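Local coordinates for protein ATP-dependent RNA helicase HrpB (Escherichia coli, PDB 6EUD) that hydrolyses ATP to ADP and phosphate as a bacterial DExH-box NTPase of the RNA helicase type that binds single-stranded RNA, at residues 777-780 with 781-785; 770-773 with 774-778; 457-460 with 461-465; 428-432 with 433-437; 143-147 with 148-152. All coordinates share one frame; numbering follows the deposited sequence.

Contact 1. Residues 777-780 with 781-785; sequences GAYR and EVQKE
Y779 and Q783 sit one turn apart at the start of helix 779-789, an i to i+4 pair in the C-terminal region of HrpB. Q783 is the side chain to follow. Its CB lies over one face of the Y779 ring, displaced toward the rim, in a CH-pi contact 4.2 Å from the ring centroid. CG stands anti to the backbone N (chi1 -180°), which carries the chain out along the ring toward the phenol end, and CG comes 4.0 Å from Y779 OH. CD passes 3.9 Å from Y779 CE2, with the amide plane turned 34° from the ring. At the tip the two amide atoms part company: OE1 takes a hydrogen bond from a water 2.6 Å away that also donates to R780 O, while NE2 bonds to W795 O and D797 OD1. Y779 OH is held by P796 O, so both polar ends of the pair are tied to the segment that follows the helix. W775 meets the tyrosine ring edge-to-face, and M734 and P799 pack against it as well.

The first turn mixes i+3 and i+4 bonds: A778 O accepts from both E781 N and V782 N, the latter in the carbonyl plane and the former well above it. One residue on, Q783 N gives Y779 O a short, regular helical bond of 2.7 Å. On the outer side R780 reaches back with an extended chain, and its NE donates to G777 O at 3.2 Å, the oxygen lying in the guanidinium plane.

Contact 2. Residues 770-773 with 774-778; sequences DLSD and FWKGA
The backbone from L771 to K776 makes one short helix, in which W775 N reaches L771 O at 3.1 Å in a nearly straight bond and F774 N reaches D770 O at the same length, before G777 leaves helical geometry. This helix follows strand 764-768 in the C-terminal region, and its i to i+4 pair L771 and W775 faces inward. L771 CD1 lies over one face of the indole, offset toward the rim, 3.5 Å from both W775 CE2 and CZ2. L771 CG approaches W775 NE1 at 3.6 Å, so the leucine sits over the NE1-CE2-CZ2 side of the indole. CG of W775 lies beside its own backbone N (chi1 -67°), which swings the indole back toward L771. NE1 donates to E740 O, which helps hold the ring's rotation. With an alanine in place of W775, L771 CD1 would probably lose the flat surface it rests on and E740 O would lose its indole donor.

F774 points its ring to another side, onto M734, Q766 and L757; the ring comes no nearer to the L771 side chain than 4.4 Å (F774 CD2 to L771 CD1). The bonds weaken toward the end of the helix, down to the weak bond of G777 N to D773 O, 2.7 Å long but bent to 119°.

Contact 3. Residues 457-460 with 461-465; sequences LGVA and FSRNQ
V459 and R463 lie side by side, their side chains pointing the same way, at the C-terminal end of the short helix 457-462. V459 CG1 comes 3.2 Å from R463 NH2 and 3.7 Å from R463 CZ, a close van der Waals contact of a methyl with the guanidinium. The extended arginine chain passes V459 O, CG at 3.3 Å, and that oxygen lies over one face of the guanidinium. R463 CG is anti to its own carbonyl carbon (chi1 -54°), which turns the chain back along the helix it has just left.

V459 O is the busiest acceptor. S462 OG donates to it at 2.9 Å, the serine-to-carbonyl bond often seen near helix ends, and S462 N and R463 N add weak, bent bonds. A chi1 of 77° sets the hydroxyl there. Behind these, F461 N to L457 O is a regular helical bond of 3.0 Å; S462 N to G458 O is longer and off the carbonyl plane. The last turn tightens to i+3 bonding, R463 N to A460 O.

L457 and F461, one turn apart, form the inner side. Both rest on I442 of helix 433-447 and on helix 491-498, L457 at L495 and F461 at I491, while a backbone bond to A554 joins L457 to strand 554-556.

Contact 4. Residues 428-432 with 433-437; sequences VSAKN and DDEAA
E435 overlaps the turn ahead of its own helix: its CB packs 3.7 Å from A430 CB, and the extended chain runs beside K431 until OE1 accepts a hydrogen bond from K431 N at 2.7 Å. That bond, 168° at the hydrogen, uses the anti side of the carboxylate from 33° out of its plane. CG stands beside the backbone N of E435, which sends the chain back toward residue 431.

N432 is the N-cap of helix 433-447. Its chi1 of 55° places CG between the backbone N and the carbonyl carbon and brings OD1 over the first turn, where it takes E435 N at 2.9 Å, nearly straight, and D434 N more weakly. N432 O receives A436 N at 2.8 Å in the carbonyl plane. A430 CB packs against the first turn, 3.4 Å from A436 N, and A436 lies against L476 and L479 of helix 466-479. A leucine in place of E435 would probably leave K431 N without its acceptor and the connection between helices 421-429 and 433-447 freer to move.

Two acids, D433 and D434, follow the cap, D434 OD1 being taken by E485 N, and E435 adds a third negative group, its OE2 in a long, weak ion pair with R565. Carboxylates in this first turn probably interact favourably with the positive end of the helix dipole, beside the direct bonds of N432 OD1.

Contact 5. Residues 143-147 with 148-152; sequences LDVQQ and GLRDD
V145 to G148 form a type I beta turn where helix 133-145 gives way to the loop, G148 N donating weakly to V145 O at 3.4 Å. This is the exit of a helix in the helicase ATP-binding region, leading to strand 154-159 of its central sheet. The carbonyl of G148 is bridged to Q146 O by one water, which donates 3.0 Å to each oxygen.

L149 turns away from the helix, and the chain comes back at R150, the centre of an inverse gamma turn that D151 N closes with a 2.6 Å bond to L149 O. R150 CB packs 3.8 Å from V145 CG1, with CG at a like distance, and the two side chains lie alongside, pointing the same way. Q146 CA lies 3.3 Å from R150 O in a CA-H...O contact, so the loop touches the helix end through backbone as well as side chain. Beyond CG the arginine bends twice (chi2 -57°, chi3 -38°), which folds its guanidinium toward D152. D151 adds little, its CA passing near Q146 O.

D152 supplies the opposite charge. R150 NE donates to D152 OD1 at 2.7 Å with the oxygen in the guanidinium plane; NH2 is modelled implausibly close to OD2, so that second bond is doubtful in detail. Further bonds run from NH1 to E116 O and from NH2 to V120 O, while Q146 is fixed by L153, P24 and Q25. With its stem on V145, R150 has its head held in one orientation by these bonds, and its charge would probably stabilise the ionised form of D152.

How the contacts relate
Contacts 1 and 2 are consecutive: they share G777 and A778, their centres lie 10 Å apart, and they touch where Y779 N approaches F774 O at 3.0 Å, a probable hydrogen bond, and where V782 CG2 packs on F774 CZ. Both belong to the C-terminal region, far from the others. Contacts 3 and 4 lie 18 Å apart between centres, with helix 433-447 starting in contact 4 and bearing on contact 3 through I442, yet they do not touch. Contact 5 is in the ATP-binding region, about 39 Å from contact 4 and 79 Å from contact 1, centre to centre. All five lie away from the predicted ATP site and the DEFH box.

Contact 1. Residues 777-780 with 781-785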
loop_
_atom_site.group_PDB
_atom_site.type_symbol
_atom_site.label_atom_id
_atom_site.label_comp_id
_atom_site.label_asym_id
_atom_site.label_seq_id
_atom_site.Cartn_x
_atom_site.Cartn_y
_atom_site.Cartn_z
ATOM N N GLY A 777 47.224 26.083 23.461
ATOM C CA GLY A 777 46.587 27.309 23.011
ATOM C C GLY A 777 46.192 28.267 24.116
ATOM O O GLY A 777 47.038 28.955 24.683
ATOM N N ALA A 778 44.897 28.300 24.429
ATOM C CA ALA A 778 44.340 29.286 25.348
ATOM C C ALA A 778 44.820 29.118 26.788
ATOM O O ALA A 778 44.575 29.991 27.624
ATOM C CB ALA A 778 42.824 29.240 25.301
ATOM N N TYR A 779 45.509 28.017 27.083
ATOM C CA TYR A 779 45.986 27.791 28.446
ATOM C C TYR A 779 46.960 28.870 28.920
ATOM O O TYR A 779 46.920 29.254 30.087
ATOM C CB TYR A 779 46.652 26.417 28.594
ATOM C CG TYR A 779 47.276 26.207 29.971
ATOM C CD1 TYR A 779 46.492 25.864 31.077
ATOM C CD2 TYR A 779 48.642 26.371 30.172
ATOM C CE1 TYR A 779 47.060 25.679 32.337
ATOM C CE2 TYR A 779 49.214 26.192 31.429
ATOM C CZ TYR A 779 48.422 25.844 32.504
ATOM O OH TYR A 779 49.006 25.672 33.748
ATOM N N ARG A 780 47.835 29.356 28.042
ATOM C CA ARG A 780 48.854 30.308 28.485
ATOM C C ARG A 780 48.213 31.620 28.924
ATOM O O ARG A 780 48.795 32.372 29.699
ATOM C CB ARG A 780 49.901 30.557 27.393
ATOM C CG ARG A 780 49.440 30.156 26.015
ATOM C CD ARG A 780 50.234 30.810 24.893
ATOM N NE ARG A 780 49.677 30.438 23.591
ATOM C CZ ARG A 780 50.166 30.831 22.420
ATOM N NH1 ARG A 780 51.227 31.627 22.374
ATOM N NH2 ARG A 780 49.581 30.433 21.297
ATOM N N GLU A 781 47.003 31.883 28.443
ATOM C CA GLU A 781 46.279 33.080 28.842
ATOM C C GLU A 781 45.439 32.824 30.093
ATOM O O GLU A 781 45.167 33.741 30.869
ATOM C CB GLU A 781 45.407 33.580 27.692
ATOM C CG GLU A 781 46.198 33.947 26.430
ATOM C CD GLU A 781 47.494 34.723 26.718
ATOM O OE1 GLU A 781 47.467 35.664 27.545
ATOM O OE2 GLU A 781 48.541 34.403 26.107
ATOM N N VAL A 782 45.047 31.569 30.289
ATOM C CA VAL A 782 44.349 31.151 31.502
ATOM C C VAL A 782 45.331 31.020 32.679
ATOM O O VAL A 782 44.999 31.345 33.819
ATOM C CB VAL A 782 43.606 29.818 31.273
ATOM C CG1 VAL A 782 42.886 29.356 32.547
ATOM C CG2 VAL A 782 42.619 29.974 30.132
ATOM N N GLN A 783 46.548 30.572 32.380
ATOM C CA GLN A 783 47.594 30.397 33.379
ATOM C C GLN A 783 47.984 31.704 34.047
ATOM O O GLN A 783 48.336 31.727 35.224
ATOM C CB GLN A 783 48.835 29.771 32.746
ATOM C CG GLN A 783 49.974 29.552 33.724
ATOM C CD GLN A 783 51.245 29.091 33.049
ATOM O OE1 GLN A 783 51.422 29.270 31.843
ATOM N NE2 GLN A 783 52.124 28.459 33.816
ATOM N N LYS A 784 47.937 32.796 33.301
ATOM C CA LYS A 784 48.349 34.066 33.874
ATOM C C LYS A 784 47.261 34.595 34.816
ATOM O O LYS A 784 47.578 35.197 35.841
ATOM C CB LYS A 784 48.697 35.084 32.775
ATOM C CG LYS A 784 47.517 35.781 32.125
ATOM C CD LYS A 784 47.984 36.921 31.233
ATOM C CE LYS A 784 46.807 37.713 30.687
ATOM N NZ LYS A 784 47.240 38.837 29.814
ATOM N N GLU A 785 45.991 34.344 34.500
ATOM C CA GLU A 785 44.916 34.809 35.373
ATOM C C GLU A 785 44.778 33.911 36.601
ATOM O O GLU A 785 44.337 34.351 37.669
ATOM C CB GLU A 785 43.581 34.888 34.632
ATOM C CG GLU A 785 42.514 35.639 35.436
ATOM C CD GLU A 785 41.178 35.749 34.725
ATOM O OE1 GLU A 785 40.202 35.095 35.160
ATOM O OE2 GLU A 785 41.102 36.506 33.737
HETATM O O HOH W 1 51.273 31.334 30.243
#

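Contact 2. Residues 770-773 with 774-778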
loop_
_atom_site.group_PDB
_atom_site.type_symbol
_atom_site.label_atom_id
_atom_site.label_comp_id
_atom_site.label_asym_id
_atom_site.label_seq_id
_atom_site.Cartn_x
_atom_site.Cartn_y
_atom_site.Cartn_z
ATOM N N ASP A 770 38.987 19.477 22.776
ATOM C CA ASP A 770 40.321 19.255 22.245
ATOM C C ASP A 770 41.324 19.693 23.308
ATOM O O ASP A 770 42.022 20.701 23.135
ATOM C CB ASP A 770 40.547 20.032 20.943
ATOM C CG ASP A 770 39.449 19.803 19.915
ATOM O OD1 ASP A 770 39.576 18.861 19.108
ATOM O OD2 ASP A 770 38.472 20.580 19.888
ATOM N N LEU A 771 41.378 18.945 24.409
ATOM C CA LEU A 771 42.229 19.286 25.544
ATOM C C LEU A 771 43.670 19.554 25.129
ATOM O O LEU A 771 44.287 20.495 25.635
ATOM C CB LEU A 771 42.189 18.180 26.602
ATOM C CG LEU A 771 43.103 18.295 27.823
ATOM C CD1 LEU A 771 42.805 19.530 28.686
ATOM C CD2 LEU A 771 42.990 17.014 28.641
ATOM N N SER A 772 44.189 18.751 24.199
ATOM C CA SER A 772 45.546 18.926 23.674
ATOM C C SER A 772 45.762 20.309 23.050
ATOM O O SER A 772 46.791 20.945 23.281
ATOM C CB SER A 772 45.856 17.839 22.650
ATOM O OG SER A 772 47.202 17.922 22.229
ATOM N N ASP A 773 44.792 20.779 22.272
ATOM C CA ASP A 773 44.841 22.136 21.728
ATOM C C ASP A 773 44.786 23.193 22.821
ATOM O O ASP A 773 45.332 24.285 22.675
ATOM C CB ASP A 773 43.689 22.384 20.754
ATOM C CG ASP A 773 43.883 21.682 19.441
ATOM O OD1 ASP A 773 45.014 21.213 19.192
ATOM O OD2 ASP A 773 42.910 21.607 18.657
ATOM N N PHE A 774 44.098 22.885 23.912
ATOM C CA PHE A 774 43.923 23.870 24.962
ATOM C C PHE A 774 45.237 24.133 25.705
ATOM O O PHE A 774 45.629 25.287 25.899
ATOM C CB PHE A 774 42.846 23.435 25.947
ATOM C CG PHE A 774 42.772 24.308 27.145
ATOM C CD1 PHE A 774 42.236 25.588 27.055
ATOM C CD2 PHE A 774 43.281 23.876 28.361
ATOM C CE1 PHE A 774 42.188 26.419 28.176
ATOM C CE2 PHE A 774 43.241 24.695 29.480
ATOM C CZ PHE A 774 42.692 25.971 29.387
ATOM N N TRP A 775 45.905 23.058 26.114
ATOM C CA TRP A 775 47.215 23.171 26.742
ATOM C C TRP A 775 48.183 24.022 25.899
ATOM O O TRP A 775 48.881 24.884 26.432
ATOM C CB TRP A 775 47.833 21.788 26.975
ATOM C CG TRP A 775 47.158 20.867 27.990
ATOM C CD1 TRP A 775 47.074 19.506 27.906
ATOM C CD2 TRP A 775 46.497 21.227 29.224
ATOM N NE1 TRP A 775 46.414 18.997 28.995
ATOM C CE2 TRP A 775 46.052 20.030 29.823
ATOM C CE3 TRP A 775 46.236 22.440 29.874
ATOM C CZ2 TRP A 775 45.371 20.006 31.048
ATOM C CZ3 TRP A 775 45.564 22.416 31.088
ATOM C CH2 TRP A 775 45.138 21.208 31.661
ATOM N N LYS A 776 48.218 23.777 24.589
ATOM C CA LYS A 776 49.092 24.527 23.686
ATOM C C LYS A 776 48.534 25.909 23.338
ATOM O O LYS A 776 49.279 26.808 22.962
ATOM C CB LYS A 776 49.328 23.732 22.399
ATOM C CG LYS A 776 50.063 22.419 22.594
ATOM C CD LYS A 776 49.966 21.540 21.354
ATOM C CE LYS A 776 50.762 20.247 21.523
ATOM N NZ LYS A 776 52.247 20.472 21.523
ATOM N N GLY A 777 47.224 26.083 23.461
ATOM C CA GLY A 777 46.587 27.309 23.011
ATOM C C GLY A 777 46.192 28.267 24.116
ATOM O O GLY A 777 47.038 28.955 24.683
ATOM N N ALA A 778 44.897 28.300 24.429
ATOM C CA ALA A 778 44.340 29.286 25.348
ATOM C C ALA A 778 44.820 29.118 26.788
ATOM O O ALA A 778 44.575 29.991 27.624
ATOM C CB ALA A 778 42.824 29.240 25.301
#

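Contact 3. Residues 457-460 with 461-465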
loop_
_atom_site.group_PDB
_atom_site.type_symbol
_atom_site.label_atom_id
_atom_site.label_comp_id
_atom_site.label_asym_id
_atom_site.label_seq_id
_atom_site.Cartn_x
_atom_site.Cartn_y
_atom_site.Cartn_z
ATOM N N LEU A 457 -28.226 -4.097 2.798
ATOM C CA LEU A 457 -27.709 -5.358 2.259
ATOM C C LEU A 457 -28.762 -6.476 2.369
ATOM O O LEU A 457 -28.752 -7.437 1.597
ATOM C CB LEU A 457 -26.428 -5.759 2.987
ATOM C CG LEU A 457 -25.838 -7.131 2.661
ATOM C CD1 LEU A 457 -25.313 -7.205 1.230
ATOM C CD2 LEU A 457 -24.763 -7.504 3.660
ATOM N N GLY A 458 -29.680 -6.332 3.317
ATOM C CA GLY A 458 -30.779 -7.268 3.467
ATOM C C GLY A 458 -31.757 -7.186 2.309
ATOM O O GLY A 458 -32.443 -8.151 1.979
ATOM N N VAL A 459 -31.830 -6.024 1.680
ATOM C CA VAL A 459 -32.682 -5.880 0.504
ATOM C C VAL A 459 -32.077 -6.644 -0.668
ATOM O O VAL A 459 -32.762 -7.445 -1.291
ATOM C CB VAL A 459 -32.901 -4.400 0.112
ATOM C CG1 VAL A 459 -33.346 -4.315 -1.317
ATOM C CG2 VAL A 459 -33.942 -3.750 1.039
ATOM N N ALA A 460 -30.798 -6.423 -0.951
ATOM C CA ALA A 460 -30.147 -7.125 -2.054
ATOM C C ALA A 460 -30.218 -8.648 -1.841
ATOM O O ALA A 460 -30.503 -9.417 -2.779
ATOM C CB ALA A 460 -28.706 -6.661 -2.202
ATOM N N PHE A 461 -30.005 -9.063 -0.593
ATOM C CA PHE A 461 -30.046 -10.475 -0.218
ATOM C C PHE A 461 -31.372 -11.136 -0.576
ATOM O O PHE A 461 -31.395 -12.270 -1.030
ATOM C CB PHE A 461 -29.781 -10.632 1.282
ATOM C CG PHE A 461 -29.707 -12.066 1.749
ATOM C CD1 PHE A 461 -30.842 -12.724 2.224
ATOM C CD2 PHE A 461 -28.490 -12.746 1.747
ATOM C CE1 PHE A 461 -30.767 -14.033 2.666
ATOM C CE2 PHE A 461 -28.414 -14.048 2.179
ATOM C CZ PHE A 461 -29.552 -14.697 2.644
ATOM N N SER A 462 -32.471 -10.422 -0.366
ATOM C CA SER A 462 -33.791 -10.971 -0.628
ATOM C C SER A 462 -34.085 -11.008 -2.127
ATOM O O SER A 462 -35.035 -11.651 -2.543
ATOM C CB SER A 462 -34.873 -10.155 0.068
ATOM O OG SER A 462 -35.096 -8.964 -0.671
ATOM N N ARG A 463 -33.299 -10.309 -2.937
ATOM C CA ARG A 463 -33.528 -10.332 -4.380
ATOM C C ARG A 463 -32.970 -11.614 -4.927
ATOM O O ARG A 463 -31.957 -12.096 -4.442
ATOM C CB ARG A 463 -32.886 -9.150 -5.081
ATOM C CG ARG A 463 -33.285 -7.829 -4.504
ATOM C CD ARG A 463 -32.928 -6.733 -5.458
ATOM N NE ARG A 463 -33.196 -5.430 -4.875
ATOM C CZ ARG A 463 -34.409 -4.900 -4.771
ATOM N NH1 ARG A 463 -35.475 -5.563 -5.208
ATOM N NH2 ARG A 463 -34.551 -3.702 -4.228
ATOM N N ASN A 464 -33.625 -12.193 -5.922
ATOM C CA ASN A 464 -33.167 -13.473 -6.415
ATOM C C ASN A 464 -32.623 -13.271 -7.831
ATOM O O ASN A 464 -33.079 -13.869 -8.792
ATOM C CB ASN A 464 -34.303 -14.500 -6.332
ATOM C CG ASN A 464 -33.828 -15.888 -6.571
ATOM O OD1 ASN A 464 -32.643 -16.084 -6.748
ATOM N ND2 ASN A 464 -34.733 -16.863 -6.593
ATOM N N GLN A 465 -31.660 -12.363 -7.938
ATOM C CA GLN A 465 -31.023 -12.055 -9.207
ATOM C C GLN A 465 -30.250 -13.266 -9.721
ATOM O O GLN A 465 -29.480 -13.868 -8.987
ATOM C CB GLN A 465 -30.107 -10.846 -9.050
ATOM C CG GLN A 465 -29.086 -10.662 -10.136
ATOM C CD GLN A 465 -28.218 -9.444 -9.883
ATOM O OE1 GLN A 465 -28.604 -8.503 -9.174
ATOM N NE2 GLN A 465 -27.021 -9.467 -10.445
#

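Contact 4. Residues 428-432 with 433-437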
loop_
_atom_site.group_PDB
_atom_site.type_symbol
_atom_site.label_atom_id
_atom_site.label_comp_id
_atom_site.label_asym_id
_atom_site.label_seq_id
_atom_site.Cartn_x
_atom_site.Cartn_y
_atom_site.Cartn_z
ATOM N N VAL A 428 -15.932 -19.876 4.639
ATOM C CA VAL A 428 -15.277 -20.957 5.366
ATOM C C VAL A 428 -15.711 -20.968 6.840
ATOM O O VAL A 428 -15.650 -21.988 7.503
ATOM C CB VAL A 428 -13.709 -20.832 5.212
ATOM C CG1 VAL A 428 -12.955 -21.763 6.118
ATOM C CG2 VAL A 428 -13.289 -21.131 3.788
ATOM N N SER A 429 -16.184 -19.840 7.348
ATOM C CA SER A 429 -16.641 -19.771 8.740
ATOM C C SER A 429 -18.089 -20.284 8.921
ATOM O O SER A 429 -18.556 -20.462 10.049
ATOM C CB SER A 429 -16.527 -18.329 9.269
ATOM O OG SER A 429 -17.543 -17.483 8.737
ATOM N N ALA A 430 -18.795 -20.506 7.817
ATOM C CA ALA A 430 -20.125 -21.096 7.882
ATOM C C ALA A 430 -20.058 -22.466 8.573
ATOM O O ALA A 430 -19.236 -23.306 8.216
ATOM C CB ALA A 430 -20.722 -21.217 6.482
ATOM N N LYS A 431 -20.914 -22.682 9.571
ATOM C CA LYS A 431 -20.859 -23.903 10.392
ATOM C C LYS A 431 -21.753 -25.012 9.855
ATOM O O LYS A 431 -21.603 -26.159 10.233
ATOM C CB LYS A 431 -21.252 -23.602 11.838
ATOM C CG LYS A 431 -20.219 -22.810 12.622
ATOM C CD LYS A 431 -18.968 -23.631 12.840
ATOM C CE LYS A 431 -17.944 -22.901 13.703
ATOM N NZ LYS A 431 -16.749 -23.751 14.002
ATOM N N ASN A 432 -22.688 -24.662 8.980
ATOM C CA ASN A 432 -23.530 -25.646 8.311
ATOM C C ASN A 432 -23.906 -25.162 6.907
ATOM O O ASN A 432 -23.564 -24.042 6.501
ATOM C CB ASN A 432 -24.801 -25.916 9.114
ATOM C CG ASN A 432 -25.552 -24.654 9.400
ATOM O OD1 ASN A 432 -26.055 -24.009 8.480
ATOM N ND2 ASN A 432 -25.626 -24.276 10.675
ATOM N N ASP A 433 -24.636 -26.003 6.187
ATOM C CA ASP A 433 -24.922 -25.748 4.793
ATOM C C ASP A 433 -25.902 -24.591 4.588
ATOM O O ASP A 433 -25.910 -23.974 3.533
ATOM C CB ASP A 433 -25.427 -27.031 4.134
ATOM C CG ASP A 433 -24.393 -28.159 4.194
ATOM O OD1 ASP A 433 -23.219 -27.874 4.548
ATOM O OD2 ASP A 433 -24.742 -29.326 3.882
ATOM N N ASP A 434 -26.688 -24.261 5.606
ATOM C CA ASP A 434 -27.598 -23.120 5.514
ATOM C C ASP A 434 -26.820 -21.816 5.684
ATOM O O ASP A 434 -27.031 -20.848 4.955
ATOM C CB ASP A 434 -28.725 -23.242 6.555
ATOM C CG ASP A 434 -29.754 -24.339 6.188
ATOM O OD1 ASP A 434 -29.733 -24.853 5.048
ATOM O OD2 ASP A 434 -30.603 -24.685 7.036
ATOM N N GLU A 435 -25.900 -21.803 6.643
ATOM C CA GLU A 435 -24.969 -20.689 6.788
ATOM C C GLU A 435 -24.108 -20.582 5.544
ATOM O O GLU A 435 -23.781 -19.482 5.104
ATOM C CB GLU A 435 -24.084 -20.849 8.029
ATOM C CG GLU A 435 -24.814 -20.554 9.338
ATOM C CD GLU A 435 -23.912 -20.568 10.567
ATOM O OE1 GLU A 435 -22.685 -20.780 10.432
ATOM O OE2 GLU A 435 -24.447 -20.381 11.683
ATOM N N ALA A 436 -23.753 -21.725 4.965
ATOM C CA ALA A 436 -22.955 -21.710 3.744
ATOM C C ALA A 436 -23.692 -20.986 2.607
ATOM O O ALA A 436 -23.133 -20.052 2.008
ATOM C CB ALA A 436 -22.582 -23.115 3.329
ATOM N N ALA A 437 -24.927 -21.413 2.315
ATOM C CA ALA A 437 -25.718 -20.810 1.240
ATOM C C ALA A 437 -25.937 -19.309 1.496
ATOM O O ALA A 437 -25.928 -18.498 0.569
ATOM C CB ALA A 437 -27.054 -21.522 1.094
#

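Contact 5. Residues 143-147 with 148-152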
loop_
_atom_site.group_PDB
_atom_site.type_symbol
_atom_site.label_atom_id
_atom_site.label_comp_id
_atom_site.label_asym_id
_atom_site.label_seq_id
_atom_site.Cartn_x
_atom_site.Cartn_y
_atom_site.Cartn_z
ATOM N N LEU A 143 7.772 -17.234 -13.617
ATOM C CA LEU A 143 9.223 -17.241 -13.500
ATOM C C LEU A 143 9.676 -18.282 -12.457
ATOM O O LEU A 143 10.807 -18.774 -12.508
ATOM C CB LEU A 143 9.728 -15.848 -13.131
ATOM C CG LEU A 143 9.661 -14.792 -14.245
ATOM C CD1 LEU A 143 10.153 -13.419 -13.769
ATOM C CD2 LEU A 143 10.445 -15.264 -15.456
ATOM N N ASP A 144 8.795 -18.624 -11.518
ATOM C CA ASP A 144 9.137 -19.648 -10.547
ATOM C C ASP A 144 8.897 -21.040 -11.115
ATOM O O ASP A 144 9.684 -21.954 -10.859
ATOM C CB ASP A 144 8.361 -19.469 -9.250
ATOM C CG ASP A 144 9.167 -18.736 -8.206
ATOM O OD1 ASP A 144 10.191 -18.114 -8.567
ATOM O OD2 ASP A 144 8.797 -18.802 -7.023
ATOM N N VAL A 145 7.824 -21.197 -11.889
ATOM C CA VAL A 145 7.580 -22.438 -12.609
ATOM C C VAL A 145 8.760 -22.762 -13.531
ATOM O O VAL A 145 9.130 -23.923 -13.697
ATOM C CB VAL A 145 6.301 -22.368 -13.452
ATOM C CG1 VAL A 145 6.113 -23.669 -14.220
ATOM C CG2 VAL A 145 5.085 -22.052 -12.573
ATOM N N GLN A 146 9.355 -21.721 -14.113
ATOM C CA GLN A 146 10.478 -21.879 -15.039
ATOM C C GLN A 146 11.820 -22.201 -14.373
ATOM O O GLN A 146 12.761 -22.621 -15.046
ATOM C CB GLN A 146 10.645 -20.615 -15.876
ATOM C CG GLN A 146 9.664 -20.469 -17.010
ATOM C CD GLN A 146 9.828 -19.137 -17.695
ATOM O OE1 GLN A 146 9.907 -18.099 -17.035
ATOM N NE2 GLN A 146 9.903 -19.151 -19.022
ATOM N N GLN A 147 11.908 -21.982 -13.064
ATOM C CA GLN A 147 13.119 -22.294 -12.321
ATOM C C GLN A 147 13.015 -23.677 -11.662
ATOM O O GLN A 147 13.979 -24.138 -11.057
ATOM C CB GLN A 147 13.402 -21.205 -11.272
ATOM C CG GLN A 147 13.793 -19.842 -11.863
ATOM C CD GLN A 147 14.002 -18.761 -10.806
ATOM O OE1 GLN A 147 15.086 -18.632 -10.235
ATOM N NE2 GLN A 147 12.956 -17.984 -10.540
ATOM N N GLY A 148 11.856 -24.330 -11.792
ATOM C CA GLY A 148 11.651 -25.695 -11.320
ATOM C C GLY A 148 12.049 -26.720 -12.370
ATOM O O GLY A 148 13.142 -26.639 -12.939
ATOM N N LEU A 149 11.180 -27.689 -12.643
ATOM C CA LEU A 149 11.438 -28.597 -13.759
ATOM C C LEU A 149 11.223 -27.924 -15.103
ATOM O O LEU A 149 11.950 -28.174 -16.065
ATOM C CB LEU A 149 10.554 -29.842 -13.698
ATOM C CG LEU A 149 11.074 -31.025 -12.895
ATOM C CD1 LEU A 149 12.510 -31.378 -13.335
ATOM C CD2 LEU A 149 11.029 -30.659 -11.444
ATOM N N ARG A 150 10.208 -27.074 -15.166
ATOM C CA ARG A 150 9.754 -26.545 -16.440
ATOM C C ARG A 150 10.723 -25.541 -17.064
ATOM O O ARG A 150 10.403 -24.368 -17.200
ATOM C CB ARG A 150 8.370 -25.916 -16.272
ATOM C CG ARG A 150 7.269 -26.901 -15.849
ATOM C CD ARG A 150 7.130 -28.069 -16.836
ATOM N NE ARG A 150 7.309 -27.633 -18.223
ATOM C CZ ARG A 150 6.375 -27.029 -18.954
ATOM N NH1 ARG A 150 5.176 -26.767 -18.443
ATOM N NH2 ARG A 150 6.650 -26.665 -20.198
ATOM N N ASP A 151 11.905 -26.017 -17.457
ATOM C CA ASP A 151 12.887 -25.176 -18.138
ATOM C C ASP A 151 12.646 -25.172 -19.649
ATOM O O ASP A 151 13.458 -24.660 -20.419
ATOM C CB ASP A 151 14.324 -25.630 -17.816
ATOM C CG ASP A 151 14.619 -27.062 -18.261
ATOM O OD1 ASP A 151 13.674 -27.856 -18.434
ATOM O OD2 ASP A 151 15.811 -27.393 -18.438
ATOM N N ASP A 152 11.508 -25.736 -20.046
ATOM C CA ASP A 152 11.078 -25.824 -21.439
ATOM C C ASP A 152 9.905 -24.892 -21.690
ATOM O O ASP A 152 9.558 -24.596 -22.830
ATOM C CB ASP A 152 10.652 -27.245 -21.766
ATOM C CG ASP A 152 9.420 -27.658 -20.991
ATOM O OD1 ASP A 152 9.537 -27.947 -19.779
ATOM O OD2 ASP A 152 8.321 -27.644 -21.585
HETATM O O HOH W 2 14.745 -24.797 -14.609
#